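Local coordinates for MobA-like NTP transferase domain-containing protein (Thermus thermophilus, PDB 2DPW) that is of unknown function but is probably a nucleotidyltransferase with a MobA-like, GT-A type fold, at residues 13-18 with 222-227; 46-51 with 61-66; 102-107 with 213-218; 157-162 with 206-211. All blocks are in the same frame, centred on the assembly; numbering follows the deposited sequence.

Contact 1. Residues 13-18 with 222-227; sequences EAWAER and VDVDRE
The indole of Trp15 lies against the backbone turn at Asp225 and Arg226, and the contact illustrates how one aromatic side chain can join two loops about two hundred residues apart in sequence. The central interaction is a CH-pi contact: Arg226 CA stands 3.8 Å from the centroid of the six-membered ring of Trp15, only 10° off the ring normal, while the ring N-H points to its own loop. Trp15 CG sits between the backbone N and the carbonyl carbon (chi1 59°), which swings the indole out from its short 3-10 turn toward Asp225-Glu227.

A hydrogen bond helps to set the ring's rotation. Trp15 NE1 donates to Glu13 OE2 at 2.9 Å; the acceptor lies in the indole plane, whereas the N-H comes from above the carboxylate plane.

Apolar contact adds Val224 CG1, 4.1 Å from Trp15 CH2. Charge contributes little: Arg18 NH1 and Glu227 OE1 form a long salt bridge of 3.7 Å, with guanidinium and carboxylate planes 53° apart. With an alanine in place of Trp15, Glu13 OE2 would probably be left without its N-H donor and a gap would open beneath Arg226 CA.

Asp225 turns its carboxylate to Lys24, and Asp229 accepts the backbone N-H groups of Asp225 and Arg226, the latter the N-cap of helix 227-230. Residues 13-18 belong to the loop after strand 4-8, which in NTP transferases of this type carries the glycine-rich signature that probably faces the nucleotide.

Contact 2. Residues 46-51 with 61-66; sequences GLSPVY and APALTL
The ring of Tyr51 has Thr65 CG2 at its edge, near the ring plane and beside CD2, while Pro62 CG approaches it obliquely. With CG anti to the backbone N (chi1 177°), Tyr51 sends the ring to the same side of the sheet as Thr65, and its CB rests 3.6 Å from Pro62 CB. The phenol reaches past both segments, where Tyr51 OH bonds to the carbonyl of Glu54.

The backbones pair in parallel, Tyr51 straddling Thr65. Tyr51 N donates to Leu64 O at 2.8 Å in a nearly straight bond (172°), and Leu66 N returns a weak one to Tyr51 O. Two residues before Tyr51, Pro49 O accepts from Ala63 N at 2.9 Å, in a more bent bond of 136°.

On the sheet's other side Val50 CG1 meets Leu66 CD1 at 3.7 Å, and helix 72-81 packs over both. Helix 35-44 lies instead against Pro49 and Tyr51, so the strands sit between helical layers, as in a Rossmann-like alpha/beta sheet. The chemistry implies a division of labour: main-chain bonds set the register of strand 64-66 beside 48-52, and mostly apolar groups seal the two faces.

Contact 3. Residues 102-107 with 213-218; sequences VRFVLD and LVTPYP
Phe104 projects from helix 99-108 onto the end of strand 210-214 and the loop that follows, where Leu213, Val214, Thr215 and Tyr217 receive its ring. The apolar contacts dominate. Phe104 CE2 meets Leu213 CD2 at 3.9 Å, and Phe104 CB lies 3.6 Å from Tyr217 CE1. The next residue, Val105, adds its own contacts, CG1 standing 4.2 Å from Leu213 CD2 and CG2 4.3 Å from Thr215 CG2.

The two aromatic rings form an oblique pair, with centroids of Phe104 and Tyr217 5.5 Å apart and planes at 43°. CG of Phe104 is anti to the backbone N (chi1 172°), an arrangement that carries the ring outward from the helix and lets Thr215 slide past it in the opposite direction. Pro216 CD lies over one face, though its modelled approach is doubtful.

In the fold, this helix covers a face of the central mixed sheet: strand 210-214 runs parallel to strand 114-120, and Val105 also packs on Leu148 and Leu150 of strand 148-152. Such helix-on-sheet layering is that of the alpha/beta GT-A domain. Should an alanine replace Phe104, the ring of Tyr217 would probably lose its aromatic neighbour and a gap would open beside Leu213 CD2.

Polar atoms are placed around the ring's edge. Val214 O and Thr215 OG1 both lie in the Phe104 plane, and the hydroxyl donates to Leu213 O at 2.9 Å from above the carbonyl plane. Tyr217 OH, meanwhile, is hydrogen-bonded to Glu100 OE2 on the first turn of the same helix.

Contact 4. Residues 157-162 with 206-211; sequences RKALPL and LGVEAR
Ala159, Leu162 and Lys158 meet Leu206 and Val208 in an apolar contact without cross-segment hydrogen bonds, at the neck of a mostly helical excursion from the GT-A type alpha/beta fold. The chain leaves strand 148-152 and passes through the short helix 153-156 and helices 160-168, 173-180, 182-190 and 195-206. It then returns to the central sheet as strand 210-214. It is a worked case of a long helical excursion whose two ends meet at its base.

Ala159 lies at the middle, its methyl directed at the other segment and 3.9 Å from Val208 CG1. Its small size lets the backbones come near, the CA atoms of Ala159 and Leu206 being 5.8 Å apart. Leu162, in the first turn of helix 160-168, brings CB to 4.3 Å from Leu206 CD2, while its CD1 lies over the backbone of Leu206, 3.5 Å from CA. Gly207 ends helix 195-206 with positive phi (82°), angles that leave no room for a CB beside Leu206 O, and its turn points Val208 back toward Ala159.

Val208 also rests on Ala113, and Glu209 bonds through its backbone to Leu114 just before strand 210-214 begins. Lys158 contributes its aliphatic portion: with CG between the backbone N and the carbonyl carbon (chi1 61°), the chain runs alongside the valine in the opposite sense, placing Lys158 CE 3.8 Å from Val208 CG1.

Contact 1 closes the widest loop, and contacts 2, 3 and 4 are nested within it along the chain. Contacts 2, 3 and 4 all reach the central mixed sheet. Contacts 2 and 3, with centres 21 Å apart, touch directly where Leu47 CD1 meets Val102 CG1 at 4.1 Å. Contacts 3 and 4 share strand 210-214 yet have centres 22 Å apart, contact 4 opening the strand and contact 3 lying at its end. Contacts 1 and 4 sit on opposite sides of the chain's centre, 32 Å between centres. By family resemblance the loop of contact 1 probably borders the nucleotide site; no nucleotide is present in this structure.

Contact 1. Residues 13-18 with 222-227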
loop_
_atom_site.group_PDB
_atom_site.type_symbol
_atom_site.label_atom_id
_atom_site.label_comp_id
_atom_site.label_asym_id
_atom_site.label_seq_id
_atom_site.Cartn_x
_atom_site.Cartn_y
_atom_site.Cartn_z
ATOM N N GLU A 13 6.860 -4.532 -15.921
ATOM C CA GLU A 13 5.718 -5.411 -16.118
ATOM C C GLU A 13 5.461 -5.745 -17.568
ATOM O O GLU A 13 5.995 -5.108 -18.479
ATOM C CB GLU A 13 4.429 -4.852 -15.514
ATOM C CG GLU A 13 3.427 -5.990 -15.321
ATOM C CD GLU A 13 2.334 -5.744 -14.304
ATOM O OE1 GLU A 13 2.501 -4.901 -13.403
ATOM O OE2 GLU A 13 1.298 -6.434 -14.401
ATOM N N ALA A 14 4.639 -6.776 -17.754
ATOM C CA ALA A 14 4.286 -7.321 -19.058
ATOM C C ALA A 14 3.481 -6.440 -20.008
ATOM O O ALA A 14 4.015 -5.880 -20.977
ATOM C CB ALA A 14 3.559 -8.657 -18.873
ATOM N N TRP A 15 2.181 -6.352 -19.751
ATOM C CA TRP A 15 1.289 -5.583 -20.611
ATOM C C TRP A 15 1.662 -4.122 -20.687
ATOM O O TRP A 15 1.334 -3.444 -21.646
ATOM C CB TRP A 15 -0.163 -5.744 -20.139
ATOM C CG TRP A 15 -0.409 -5.312 -18.743
ATOM C CD1 TRP A 15 0.096 -5.866 -17.608
ATOM C CD2 TRP A 15 -1.190 -4.191 -18.331
ATOM N NE1 TRP A 15 -0.326 -5.159 -16.506
ATOM C CE2 TRP A 15 -1.125 -4.127 -16.925
ATOM C CE3 TRP A 15 -1.959 -3.241 -19.013
ATOM C CZ2 TRP A 15 -1.776 -3.133 -16.187
ATOM C CZ3 TRP A 15 -2.610 -2.253 -18.280
ATOM C CH2 TRP A 15 -2.520 -2.213 -16.880
ATOM N N ALA A 16 2.379 -3.649 -19.681
ATOM C CA ALA A 16 2.789 -2.262 -19.650
ATOM C C ALA A 16 3.613 -1.917 -20.878
ATOM O O ALA A 16 3.615 -0.777 -21.314
ATOM C CB ALA A 16 3.587 -1.976 -18.375
ATOM N N GLU A 17 4.310 -2.893 -21.445
ATOM C CA GLU A 17 5.115 -2.588 -22.612
ATOM C C GLU A 17 4.257 -2.566 -23.854
ATOM O O GLU A 17 4.722 -2.207 -24.932
ATOM C CB GLU A 17 6.260 -3.586 -22.757
ATOM C CG GLU A 17 7.316 -3.430 -21.676
ATOM C CD GLU A 17 8.704 -3.200 -22.239
ATOM O OE1 GLU A 17 8.901 -2.194 -22.964
ATOM O OE2 GLU A 17 9.596 -4.029 -21.954
ATOM N N ARG A 18 2.998 -2.960 -23.697
ATOM C CA ARG A 18 2.068 -2.934 -24.816
ATOM C C ARG A 18 1.875 -1.467 -25.112
ATOM O O ARG A 18 1.778 -1.063 -26.268
ATOM C CB ARG A 18 0.723 -3.556 -24.441
ATOM C CG ARG A 18 0.667 -5.051 -24.632
ATOM C CD ARG A 18 -0.659 -5.607 -24.176
ATOM N NE ARG A 18 -0.676 -7.060 -24.261
ATOM C CZ ARG A 18 -1.291 -7.852 -23.389
ATOM N NH1 ARG A 18 -1.946 -7.333 -22.350
ATOM N NH2 ARG A 18 -1.247 -9.166 -23.554
ATOM N N VAL A 222 -8.309 -0.438 -4.710
ATOM C CA VAL A 222 -8.660 -0.878 -6.058
ATOM C C VAL A 222 -7.634 -0.374 -7.059
ATOM O O VAL A 222 -7.682 0.779 -7.503
ATOM C CB VAL A 222 -10.045 -0.368 -6.490
ATOM C CG1 VAL A 222 -10.388 -0.931 -7.854
ATOM C CG2 VAL A 222 -11.091 -0.771 -5.480
ATOM N N ASP A 223 -6.702 -1.247 -7.407
ATOM C CA ASP A 223 -5.658 -0.904 -8.355
ATOM C C ASP A 223 -6.063 -1.304 -9.769
ATOM O O ASP A 223 -7.150 -1.828 -9.991
ATOM C CB ASP A 223 -4.364 -1.615 -7.972
ATOM C CG ASP A 223 -4.513 -3.120 -7.975
ATOM O OD1 ASP A 223 -5.329 -3.638 -7.182
ATOM O OD2 ASP A 223 -3.821 -3.787 -8.774
ATOM N N VAL A 224 -5.176 -1.043 -10.719
ATOM C CA VAL A 224 -5.400 -1.377 -12.120
ATOM C C VAL A 224 -4.390 -2.456 -12.505
ATOM O O VAL A 224 -3.182 -2.283 -12.322
ATOM C CB VAL A 224 -5.196 -0.142 -13.021
ATOM C CG1 VAL A 224 -5.358 -0.526 -14.467
ATOM C CG2 VAL A 224 -6.184 0.949 -12.644
ATOM N N ASP A 225 -4.885 -3.570 -13.037
ATOM C CA ASP A 225 -4.011 -4.673 -13.419
ATOM C C ASP A 225 -4.030 -5.040 -14.892
ATOM O O ASP A 225 -3.108 -5.697 -15.379
ATOM C CB ASP A 225 -4.353 -5.911 -12.593
ATOM C CG ASP A 225 -3.976 -5.757 -11.133
ATOM O OD1 ASP A 225 -2.767 -5.610 -10.841
ATOM O OD2 ASP A 225 -4.886 -5.782 -10.279
ATOM N N ARG A 226 -5.066 -4.618 -15.605
ATOM C CA ARG A 226 -5.164 -4.943 -17.016
ATOM C C ARG A 226 -6.076 -3.993 -17.782
ATOM O O ARG A 226 -6.720 -3.132 -17.189
ATOM C CB ARG A 226 -5.654 -6.385 -17.157
ATOM C CG ARG A 226 -4.630 -7.464 -16.699
ATOM C CD ARG A 226 -5.335 -8.849 -16.615
ATOM N NE ARG A 226 -6.145 -9.118 -17.825
ATOM C CZ ARG A 226 -7.231 -9.913 -17.832
ATOM N NH1 ARG A 226 -7.922 -10.111 -18.969
ATOM N NH2 ARG A 226 -7.634 -10.514 -16.696
ATOM N N GLU A 227 -6.137 -4.167 -19.099
ATOM C CA GLU A 227 -6.945 -3.307 -19.953
ATOM C C GLU A 227 -8.378 -2.976 -19.510
ATOM O O GLU A 227 -8.750 -1.803 -19.459
ATOM C CB GLU A 227 -6.968 -3.862 -21.378
ATOM C CG GLU A 227 -5.813 -3.385 -22.249
ATOM C CD GLU A 227 -4.551 -4.195 -22.059
ATOM O OE1 GLU A 227 -4.481 -4.957 -21.067
ATOM O OE2 GLU A 227 -3.632 -4.062 -22.902
#

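Contact 2. Residues 46-51 with 61-66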
loop_
_atom_site.group_PDB
_atom_site.type_symbol
_atom_site.label_atom_id
_atom_site.label_comp_id
_atom_site.label_asym_id
_atom_site.label_seq_id
_atom_site.Cartn_x
_atom_site.Cartn_y
_atom_site.Cartn_z
ATOM N N GLY A 46 -2.010 17.600 1.236
ATOM C CA GLY A 46 -0.949 18.306 1.935
ATOM C C GLY A 46 0.380 17.610 2.164
ATOM O O GLY A 46 1.138 18.013 3.051
ATOM N N LEU A 47 0.689 16.590 1.371
ATOM C CA LEU A 47 1.946 15.867 1.542
ATOM C C LEU A 47 2.926 16.122 0.410
ATOM O O LEU A 47 2.544 16.553 -0.675
ATOM C CB LEU A 47 1.682 14.366 1.605
ATOM C CG LEU A 47 0.627 13.870 2.584
ATOM C CD1 LEU A 47 0.349 12.394 2.342
ATOM C CD2 LEU A 47 1.113 14.097 3.987
ATOM N N SER A 48 4.195 15.844 0.681
ATOM C CA SER A 48 5.258 15.987 -0.304
ATOM C C SER A 48 5.676 14.554 -0.675
ATOM O O SER A 48 6.315 13.869 0.114
ATOM C CB SER A 48 6.431 16.747 0.311
ATOM O OG SER A 48 7.471 16.942 -0.634
ATOM N N PRO A 49 5.306 14.084 -1.879
ATOM C CA PRO A 49 5.621 12.736 -2.361
ATOM C C PRO A 49 7.000 12.466 -2.933
ATOM O O PRO A 49 7.467 13.165 -3.828
ATOM C CB PRO A 49 4.553 12.482 -3.428
ATOM C CG PRO A 49 3.503 13.515 -3.176
ATOM C CD PRO A 49 4.302 14.704 -2.753
ATOM N N VAL A 50 7.646 11.429 -2.418
ATOM C CA VAL A 50 8.940 11.015 -2.928
ATOM C C VAL A 50 8.523 9.923 -3.903
ATOM O O VAL A 50 7.721 9.058 -3.559
ATOM C CB VAL A 50 9.832 10.413 -1.831
ATOM C CG1 VAL A 50 11.083 9.818 -2.455
ATOM C CG2 VAL A 50 10.228 11.497 -0.837
ATOM N N TYR A 51 9.064 9.969 -5.112
ATOM C CA TYR A 51 8.728 9.021 -6.160
ATOM C C TYR A 51 9.832 8.029 -6.502
ATOM O O TYR A 51 10.902 8.418 -6.966
ATOM C CB TYR A 51 8.359 9.791 -7.431
ATOM C CG TYR A 51 8.054 8.902 -8.608
ATOM C CD1 TYR A 51 6.842 8.222 -8.695
ATOM C CD2 TYR A 51 8.999 8.693 -9.608
ATOM C CE1 TYR A 51 6.579 7.357 -9.744
ATOM C CE2 TYR A 51 8.748 7.824 -10.663
ATOM C CZ TYR A 51 7.533 7.159 -10.724
ATOM O OH TYR A 51 7.276 6.299 -11.764
ATOM N N ALA A 61 5.225 17.206 -10.686
ATOM C CA ALA A 61 6.580 16.784 -10.388
ATOM C C ALA A 61 6.673 16.400 -8.907
ATOM O O ALA A 61 6.227 17.136 -8.021
ATOM C CB ALA A 61 7.560 17.911 -10.720
ATOM N N PRO A 62 7.220 15.217 -8.626
ATOM C CA PRO A 62 7.356 14.767 -7.242
ATOM C C PRO A 62 8.484 15.516 -6.554
ATOM O O PRO A 62 9.359 16.068 -7.212
ATOM C CB PRO A 62 7.640 13.275 -7.391
ATOM C CG PRO A 62 8.368 13.201 -8.711
ATOM C CD PRO A 62 7.568 14.146 -9.575
ATOM N N ALA A 63 8.458 15.526 -5.229
ATOM C CA ALA A 63 9.473 16.218 -4.440
ATOM C C ALA A 63 10.866 15.706 -4.731
ATOM O O ALA A 63 11.822 16.475 -4.802
ATOM C CB ALA A 63 9.183 16.056 -2.986
ATOM N N LEU A 64 10.975 14.396 -4.878
ATOM C CA LEU A 64 12.244 13.760 -5.164
ATOM C C LEU A 64 11.923 12.546 -6.036
ATOM O O LEU A 64 10.863 11.929 -5.895
ATOM C CB LEU A 64 12.926 13.338 -3.847
ATOM C CG LEU A 64 14.284 12.640 -3.992
ATOM C CD1 LEU A 64 15.324 13.637 -4.440
ATOM C CD2 LEU A 64 14.705 12.007 -2.684
ATOM N N THR A 65 12.843 12.200 -6.929
ATOM C CA THR A 65 12.632 11.074 -7.820
ATOM C C THR A 65 13.791 10.101 -7.729
ATOM O O THR A 65 14.798 10.271 -8.404
ATOM C CB THR A 65 12.515 11.582 -9.242
ATOM O OG1 THR A 65 11.975 12.913 -9.211
ATOM C CG2 THR A 65 11.609 10.696 -10.058
ATOM N N LEU A 66 13.661 9.092 -6.878
ATOM C CA LEU A 66 14.718 8.094 -6.724
ATOM C C LEU A 66 14.491 7.018 -7.774
ATOM O O LEU A 66 13.366 6.819 -8.229
ATOM C CB LEU A 66 14.677 7.483 -5.316
ATOM C CG LEU A 66 14.667 8.558 -4.210
ATOM C CD1 LEU A 66 14.314 7.961 -2.871
ATOM C CD2 LEU A 66 16.016 9.242 -4.143
#

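Contact 3. Residues 102-107 with 213-218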
loop_
_atom_site.group_PDB
_atom_site.type_symbol
_atom_site.label_atom_id
_atom_site.label_comp_id
_atom_site.label_asym_id
_atom_site.label_seq_id
_atom_site.Cartn_x
_atom_site.Cartn_y
_atom_site.Cartn_z
ATOM N N VAL A 102 -7.054 9.936 1.397
ATOM C CA VAL A 102 -5.769 10.135 2.034
ATOM C C VAL A 102 -5.879 10.783 3.418
ATOM O O VAL A 102 -5.266 10.311 4.389
ATOM C CB VAL A 102 -4.851 10.982 1.144
ATOM C CG1 VAL A 102 -3.592 11.362 1.911
ATOM C CG2 VAL A 102 -4.488 10.200 -0.106
ATOM N N ARG A 103 -6.662 11.852 3.517
ATOM C CA ARG A 103 -6.800 12.534 4.786
ATOM C C ARG A 103 -7.456 11.671 5.840
ATOM O O ARG A 103 -7.133 11.779 7.017
ATOM C CB ARG A 103 -7.557 13.847 4.600
ATOM C CG ARG A 103 -6.712 14.876 3.872
ATOM C CD ARG A 103 -7.299 16.270 3.845
ATOM N NE ARG A 103 -6.232 17.228 3.565
ATOM C CZ ARG A 103 -6.418 18.509 3.273
ATOM N NH1 ARG A 103 -7.647 19.012 3.214
ATOM N NH2 ARG A 103 -5.368 19.287 3.041
ATOM N N PHE A 104 -8.368 10.800 5.428
ATOM C CA PHE A 104 -9.032 9.925 6.390
ATOM C C PHE A 104 -7.961 9.138 7.129
ATOM O O PHE A 104 -7.892 9.130 8.360
ATOM C CB PHE A 104 -9.960 8.947 5.676
ATOM C CG PHE A 104 -10.527 7.890 6.580
ATOM C CD1 PHE A 104 -11.456 8.214 7.560
ATOM C CD2 PHE A 104 -10.108 6.573 6.473
ATOM C CE1 PHE A 104 -11.957 7.236 8.418
ATOM C CE2 PHE A 104 -10.605 5.594 7.326
ATOM C CZ PHE A 104 -11.530 5.929 8.301
ATOM N N VAL A 105 -7.129 8.471 6.341
ATOM C CA VAL A 105 -6.038 7.667 6.854
ATOM C C VAL A 105 -5.262 8.506 7.850
ATOM O O VAL A 105 -5.148 8.153 9.025
ATOM C CB VAL A 105 -5.092 7.234 5.704
ATOM C CG1 VAL A 105 -3.908 6.447 6.255
ATOM C CG2 VAL A 105 -5.866 6.405 4.691
ATOM N N LEU A 106 -4.750 9.631 7.367
ATOM C CA LEU A 106 -3.962 10.540 8.184
ATOM C C LEU A 106 -4.653 10.925 9.475
ATOM O O LEU A 106 -4.054 10.869 10.549
ATOM C CB LEU A 106 -3.672 11.800 7.395
ATOM C CG LEU A 106 -3.095 11.504 6.018
ATOM C CD1 LEU A 106 -3.225 12.729 5.129
ATOM C CD2 LEU A 106 -1.656 11.065 6.164
ATOM N N ASP A 107 -5.921 11.297 9.358
ATOM C CA ASP A 107 -6.701 11.750 10.492
ATOM C C ASP A 107 -7.259 10.678 11.398
ATOM O O ASP A 107 -7.466 10.922 12.583
ATOM C CB ASP A 107 -7.824 12.661 9.999
ATOM C CG ASP A 107 -7.288 13.870 9.229
ATOM O OD1 ASP A 107 -6.188 14.348 9.592
ATOM O OD2 ASP A 107 -7.954 14.348 8.277
ATOM N N LEU A 213 -6.422 0.045 9.780
ATOM C CA LEU A 213 -7.375 1.144 9.808
ATOM C C LEU A 213 -8.492 0.812 8.836
ATOM O O LEU A 213 -8.272 0.764 7.620
ATOM C CB LEU A 213 -6.722 2.463 9.377
ATOM C CG LEU A 213 -7.649 3.692 9.352
ATOM C CD1 LEU A 213 -7.909 4.132 10.763
ATOM C CD2 LEU A 213 -7.029 4.851 8.570
ATOM N N VAL A 214 -9.681 0.550 9.365
ATOM C CA VAL A 214 -10.807 0.276 8.491
ATOM C C VAL A 214 -11.013 1.587 7.741
ATOM O O VAL A 214 -11.371 2.599 8.343
ATOM C CB VAL A 214 -12.073 -0.040 9.280
ATOM C CG1 VAL A 214 -13.195 -0.367 8.312
ATOM C CG2 VAL A 214 -11.813 -1.197 10.228
ATOM N N THR A 215 -10.773 1.566 6.435
ATOM C CA THR A 215 -10.890 2.761 5.617
ATOM C C THR A 215 -12.006 2.600 4.602
ATOM O O THR A 215 -11.870 1.850 3.643
ATOM C CB THR A 215 -9.566 3.017 4.913
ATOM O OG1 THR A 215 -8.527 3.080 5.897
ATOM C CG2 THR A 215 -9.607 4.316 4.139
ATOM N N PRO A 216 -13.115 3.338 4.790
ATOM C CA PRO A 216 -14.335 3.364 3.977
ATOM C C PRO A 216 -14.124 3.694 2.514
ATOM O O PRO A 216 -14.996 3.453 1.689
ATOM C CB PRO A 216 -15.187 4.426 4.658
ATOM C CG PRO A 216 -14.585 4.576 6.012
ATOM C CD PRO A 216 -13.133 4.461 5.735
ATOM N N TYR A 217 -12.967 4.253 2.190
ATOM C CA TYR A 217 -12.673 4.613 0.813
ATOM C C TYR A 217 -11.937 3.494 0.091
ATOM O O TYR A 217 -10.746 3.288 0.293
ATOM C CB TYR A 217 -11.842 5.879 0.786
ATOM C CG TYR A 217 -12.432 6.988 1.617
ATOM C CD1 TYR A 217 -12.383 6.945 3.013
ATOM C CD2 TYR A 217 -13.025 8.092 1.007
ATOM C CE1 TYR A 217 -12.906 7.980 3.780
ATOM C CE2 TYR A 217 -13.549 9.133 1.760
ATOM C CZ TYR A 217 -13.487 9.079 3.141
ATOM O OH TYR A 217 -13.977 10.145 3.859
ATOM N N PRO A 218 -12.647 2.754 -0.765
ATOM C CA PRO A 218 -12.074 1.644 -1.529
ATOM C C PRO A 218 -11.033 2.031 -2.590
ATOM O O PRO A 218 -10.345 1.164 -3.137
ATOM C CB PRO A 218 -13.309 0.975 -2.126
ATOM C CG PRO A 218 -14.261 2.108 -2.277
ATOM C CD PRO A 218 -14.100 2.839 -0.982
#

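Contact 4. Residues 157-162 with 206-211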
loop_
_atom_site.group_PDB
_atom_site.type_symbol
_atom_site.label_atom_id
_atom_site.label_comp_id
_atom_site.label_asym_id
_atom_site.label_seq_id
_atom_site.Cartn_x
_atom_site.Cartn_y
_atom_site.Cartn_z
ATOM N N ARG A 157 12.158 1.941 11.709
ATOM C CA ARG A 157 13.590 1.766 11.499
ATOM C C ARG A 157 14.125 0.453 12.066
ATOM O O ARG A 157 14.878 -0.258 11.402
ATOM C CB ARG A 157 14.337 2.959 12.123
ATOM C CG ARG A 157 15.847 2.837 12.155
ATOM C CD ARG A 157 16.482 4.031 12.845
ATOM N NE ARG A 157 16.547 5.223 12.003
ATOM C CZ ARG A 157 17.168 5.285 10.825
ATOM N NH1 ARG A 157 17.781 4.217 10.328
ATOM N NH2 ARG A 157 17.183 6.422 10.141
ATOM N N LYS A 158 13.707 0.117 13.281
ATOM C CA LYS A 158 14.172 -1.092 13.952
ATOM C C LYS A 158 13.506 -2.430 13.577
ATOM O O LYS A 158 13.961 -3.491 14.001
ATOM C CB LYS A 158 14.101 -0.874 15.472
ATOM C CG LYS A 158 12.706 -0.588 16.024
ATOM C CD LYS A 158 12.700 -0.533 17.550
ATOM C CE LYS A 158 11.319 -0.902 18.120
ATOM N NZ LYS A 158 10.487 0.260 18.599
ATOM N N ALA A 159 12.451 -2.395 12.773
ATOM C CA ALA A 159 11.773 -3.628 12.392
ATOM C C ALA A 159 12.144 -4.077 10.992
ATOM O O ALA A 159 11.820 -5.192 10.578
ATOM C CB ALA A 159 10.281 -3.439 12.487
ATOM N N LEU A 160 12.831 -3.207 10.268
ATOM C CA LEU A 160 13.222 -3.507 8.906
ATOM C C LEU A 160 13.913 -4.847 8.704
ATOM O O LEU A 160 13.718 -5.492 7.686
ATOM C CB LEU A 160 14.093 -2.384 8.365
ATOM C CG LEU A 160 13.358 -1.051 8.188
ATOM C CD1 LEU A 160 14.383 0.035 7.904
ATOM C CD2 LEU A 160 12.344 -1.134 7.055
ATOM N N PRO A 161 14.729 -5.291 9.665
ATOM C CA PRO A 161 15.376 -6.591 9.434
ATOM C C PRO A 161 14.355 -7.714 9.355
ATOM O O PRO A 161 14.543 -8.679 8.613
ATOM C CB PRO A 161 16.302 -6.737 10.632
ATOM C CG PRO A 161 16.664 -5.320 10.919
ATOM C CD PRO A 161 15.325 -4.614 10.823
ATOM N N LEU A 162 13.276 -7.584 10.123
ATOM C CA LEU A 162 12.226 -8.591 10.110
ATOM C C LEU A 162 11.398 -8.349 8.854
ATOM O O LEU A 162 11.061 -9.282 8.125
ATOM C CB LEU A 162 11.330 -8.467 11.342
ATOM C CG LEU A 162 11.968 -8.115 12.685
ATOM C CD1 LEU A 162 10.923 -8.335 13.780
ATOM C CD2 LEU A 162 13.195 -8.962 12.938
ATOM N N LEU A 206 6.799 -8.380 14.516
ATOM C CA LEU A 206 7.627 -7.222 14.207
ATOM C C LEU A 206 8.279 -6.522 15.372
ATOM O O LEU A 206 9.260 -5.811 15.187
ATOM C CB LEU A 206 6.805 -6.200 13.446
ATOM C CG LEU A 206 6.102 -6.791 12.229
ATOM C CD1 LEU A 206 5.331 -5.705 11.491
ATOM C CD2 LEU A 206 7.144 -7.425 11.330
ATOM N N GLY A 207 7.736 -6.701 16.567
ATOM C CA GLY A 207 8.310 -6.030 17.714
ATOM C C GLY A 207 7.823 -4.595 17.836
ATOM O O GLY A 207 8.003 -3.954 18.864
ATOM N N VAL A 208 7.204 -4.080 16.782
ATOM C CA VAL A 208 6.664 -2.723 16.797
ATOM C C VAL A 208 5.133 -2.782 16.819
ATOM O O VAL A 208 4.547 -3.826 16.508
ATOM C CB VAL A 208 7.128 -1.942 15.561
ATOM C CG1 VAL A 208 8.626 -1.776 15.601
ATOM C CG2 VAL A 208 6.719 -2.672 14.298
ATOM N N GLU A 209 4.487 -1.682 17.207
ATOM C CA GLU A 209 3.026 -1.658 17.235
ATOM C C GLU A 209 2.515 -1.595 15.803
ATOM O O GLU A 209 2.941 -0.750 15.010
ATOM C CB GLU A 209 2.489 -0.459 18.021
ATOM C CG GLU A 209 0.993 -0.582 18.275
ATOM C CD GLU A 209 0.462 0.465 19.224
ATOM O OE1 GLU A 209 1.289 1.086 19.926
ATOM O OE2 GLU A 209 -0.779 0.651 19.271
ATOM N N ALA A 210 1.606 -2.500 15.470
ATOM C CA ALA A 210 1.066 -2.559 14.120
ATOM C C ALA A 210 -0.435 -2.621 14.201
ATOM O O ALA A 210 -0.984 -3.496 14.867
ATOM C CB ALA A 210 1.592 -3.790 13.404
ATOM N N ARG A 211 -1.101 -1.695 13.520
ATOM C CA ARG A 211 -2.545 -1.679 13.535
ATOM C C ARG A 211 -3.146 -1.469 12.167
ATOM O O ARG A 211 -2.492 -0.947 11.274
ATOM C CB ARG A 211 -3.036 -0.607 14.511
ATOM C CG ARG A 211 -2.771 -0.988 15.951
ATOM C CD ARG A 211 -3.440 -0.058 16.919
ATOM N NE ARG A 211 -4.895 -0.167 16.892
ATOM C CZ ARG A 211 -5.698 0.572 17.653
ATOM N NH1 ARG A 211 -5.171 1.465 18.494
ATOM N NH2 ARG A 211 -7.021 0.426 17.577
#